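Local coordinates for PduO-type ATP--cob(I)alamin adenosyltransferase (Sulfolobus tokodaii, PDB 1WOZ), which probably transfers the adenosyl group of ATP to the cobalt of cob(I)alamin, at residues Ser36-Ala41 against Arg56-Leu61. Residues are numbered along the deposited sequence; the frame is centred on the assembly and turned at random.
Sequences SFIGFA and RVQVEL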
loop_
_atom_site.group_PDB
_atom_site.type_symbol
_atom_site.label_atom_id
_atom_site.label_comp_id
_atom_site.label_asym_id
_atom_site.label_seq_id
_atom_site.Cartn_x
_atom_site.Cartn_y
_atom_site.Cartn_z
ATOM N N SER A 36 4.534 -7.948 -4.598
ATOM C CA SER A 36 4.465 -8.252 -3.172
ATOM C C SER A 36 3.011 -8.271 -2.704
ATOM O O SER A 36 2.624 -9.158 -1.930
ATOM C CB SER A 36 5.304 -7.249 -2.373
ATOM O OG SER A 36 6.680 -7.343 -2.776
ATOM N N PHE A 37 2.191 -7.317 -3.158
ATOM C CA PHE A 37 0.764 -7.383 -2.781
ATOM C C PHE A 37 0.130 -8.671 -3.347
ATOM O O PHE A 37 -0.733 -9.295 -2.707
ATOM C CB PHE A 37 -0.005 -6.145 -3.284
ATOM C CG PHE A 37 0.075 -4.954 -2.341
ATOM C CD1 PHE A 37 -0.705 -4.908 -1.189
ATOM C CD2 PHE A 37 0.978 -3.917 -2.581
ATOM C CE1 PHE A 37 -0.586 -3.840 -0.274
ATOM C CE2 PHE A 37 1.122 -2.845 -1.681
ATOM C CZ PHE A 37 0.337 -2.802 -0.516
ATOM N N ILE A 38 0.540 -9.077 -4.545
ATOM C CA ILE A 38 -0.015 -10.313 -5.100
ATOM C C ILE A 38 0.382 -11.497 -4.205
ATOM O O ILE A 38 -0.434 -12.375 -3.927
ATOM C CB ILE A 38 0.469 -10.561 -6.547
ATOM C CG1 ILE A 38 -0.284 -9.620 -7.494
ATOM C CG2 ILE A 38 0.170 -12.013 -6.966
ATOM C CD1 ILE A 38 0.306 -9.523 -8.913
ATOM N N GLY A 39 1.636 -11.502 -3.743
ATOM C CA GLY A 39 2.100 -12.559 -2.864
ATOM C C GLY A 39 1.241 -12.563 -1.607
ATOM O O GLY A 39 0.893 -13.635 -1.100
ATOM N N PHE A 40 0.891 -11.372 -1.104
ATOM C CA PHE A 40 0.048 -11.267 0.103
ATOM C C PHE A 40 -1.367 -11.802 -0.203
ATOM O O PHE A 40 -1.931 -12.584 0.567
ATOM C CB PHE A 40 0.015 -9.796 0.594
ATOM C CG PHE A 40 -0.841 -9.565 1.830
ATOM C CD1 PHE A 40 -1.806 -8.560 1.842
ATOM C CD2 PHE A 40 -0.664 -10.332 2.981
ATOM C CE1 PHE A 40 -2.588 -8.313 2.982
ATOM C CE2 PHE A 40 -1.444 -10.095 4.130
ATOM C CZ PHE A 40 -2.402 -9.085 4.125
ATOM N N ALA A 41 -1.934 -11.431 -1.346
ATOM C CA ALA A 41 -3.275 -11.935 -1.712
ATOM C C ALA A 41 -3.269 -13.479 -1.780
ATOM O O ALA A 41 -4.200 -14.153 -1.291
ATOM C CB ALA A 41 -3.681 -11.393 -3.036
ATOM N N ARG A 56 1.309 -17.538 -11.419
ATOM C CA ARG A 56 1.803 -17.359 -12.790
ATOM C C ARG A 56 2.031 -15.867 -13.067
ATOM O O ARG A 56 3.016 -15.480 -13.720
ATOM C CB ARG A 56 0.820 -17.944 -13.816
ATOM C CG ARG A 56 1.092 -17.487 -15.259
ATOM C CD ARG A 56 0.329 -18.360 -16.252
ATOM N NE ARG A 56 0.483 -17.886 -17.622
ATOM C CZ ARG A 56 -0.014 -18.525 -18.678
ATOM N NH1 ARG A 56 -0.692 -19.656 -18.501
ATOM N NH2 ARG A 56 0.177 -18.047 -19.897
ATOM N N VAL A 57 1.117 -15.025 -12.595
ATOM C CA VAL A 57 1.293 -13.589 -12.764
ATOM C C VAL A 57 2.617 -13.110 -12.113
ATOM O O VAL A 57 3.324 -12.290 -12.681
ATOM C CB VAL A 57 0.120 -12.773 -12.121
ATOM C CG1 VAL A 57 0.450 -11.271 -12.148
ATOM C CG2 VAL A 57 -1.188 -13.022 -12.905
ATOM N N GLN A 58 2.942 -13.603 -10.924
ATOM C CA GLN A 58 4.184 -13.175 -10.268
ATOM C C GLN A 58 5.421 -13.499 -11.126
ATOM O O GLN A 58 6.344 -12.693 -11.256
ATOM C CB GLN A 58 4.338 -13.847 -8.916
ATOM C CG GLN A 58 3.253 -13.516 -7.910
ATOM C CD GLN A 58 3.670 -13.988 -6.546
ATOM O OE1 GLN A 58 3.669 -15.177 -6.272
ATOM N NE2 GLN A 58 4.074 -13.052 -5.693
ATOM N N VAL A 59 5.430 -14.686 -11.707
ATOM C CA VAL A 59 6.552 -15.065 -12.558
ATOM C C VAL A 59 6.594 -14.090 -13.744
ATOM O O VAL A 59 7.666 -13.575 -14.099
ATOM C CB VAL A 59 6.365 -16.504 -13.083
ATOM C CG1 VAL A 59 7.381 -16.790 -14.200
ATOM C CG2 VAL A 59 6.503 -17.500 -11.917
ATOM N N GLU A 60 5.430 -13.830 -14.348
ATOM C CA GLU A 60 5.367 -12.934 -15.506
ATOM C C GLU A 60 5.729 -11.491 -15.176
ATOM O O GLU A 60 6.225 -10.765 -16.051
ATOM C CB GLU A 60 4.001 -13.061 -16.218
ATOM C CG GLU A 60 3.781 -14.499 -16.704
ATOM C CD GLU A 60 2.470 -14.753 -17.451
ATOM O OE1 GLU A 60 1.547 -13.901 -17.452
ATOM O OE2 GLU A 60 2.375 -15.842 -18.040
ATOM N N LEU A 61 5.522 -11.069 -13.925
ATOM C CA LEU A 61 5.944 -9.720 -13.547
ATOM C C LEU A 61 7.481 -9.702 -13.570
ATOM O O LEU A 61 8.097 -8.682 -13.899
ATOM C CB LEU A 61 5.430 -9.318 -12.146
ATOM C CG LEU A 61 3.907 -9.087 -12.103
ATOM C CD1 LEU A 61 3.498 -8.568 -10.735
ATOM C CD2 LEU A 61 3.501 -8.059 -13.181
#
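Ile38 supplies most of the apolar contact between 36-41 and 56-61, touching three residues with its two branches. Its CD1 lies 3.7 Å from Val57 CG1, where the two side chains cross at about a right angle, and 3.8 Å from Leu61 CD1, which it meets tip to tip. The other branch, CG2, rests on the aliphatic part of Gln58, 3.6 Å from its CG, as the two side chains run past each other in opposite senses. The Ile38 torsion accounts for this division of labour: with chi1 at -76°, CG2 is anti to the backbone N and CG1 anti to the carbonyl carbon, sending the branches to separate partners.

The polar part belongs to Gln58. Its chain is extended beyond CG (chi2 -168°), which carries the amide alongside helix 23-44. Gly39, without a side chain, lets Gln58 NE2 lie against its backbone, with Gly39 N and CA both 3.5 Å away. No hydrogen bond joins the segments: Gly39 N and Gln58 NE2 are both donors. NE2 instead donates to Asn35 O, one turn earlier on helix 23-44, and to Pro105 O of the second subunit.

The axes of 36-41 and 56-61 approach to 10.0 Å, with N-to-C directions 167° apart, the nearly antiparallel packing of consecutive helices 23-44 and 48-69 in the helical bundle of this trimeric protein. Leu61 also lines the pocket of the bound polyether, together with Asp32 and Asn35.

Chemically, then, the interface is buried and mainly apolar, with one amide nitrogen satisfied by two carbonyl oxygens, one within the chain and one across the subunit boundary, so Gln58 ties this helix pair to the second subunit of the trimer.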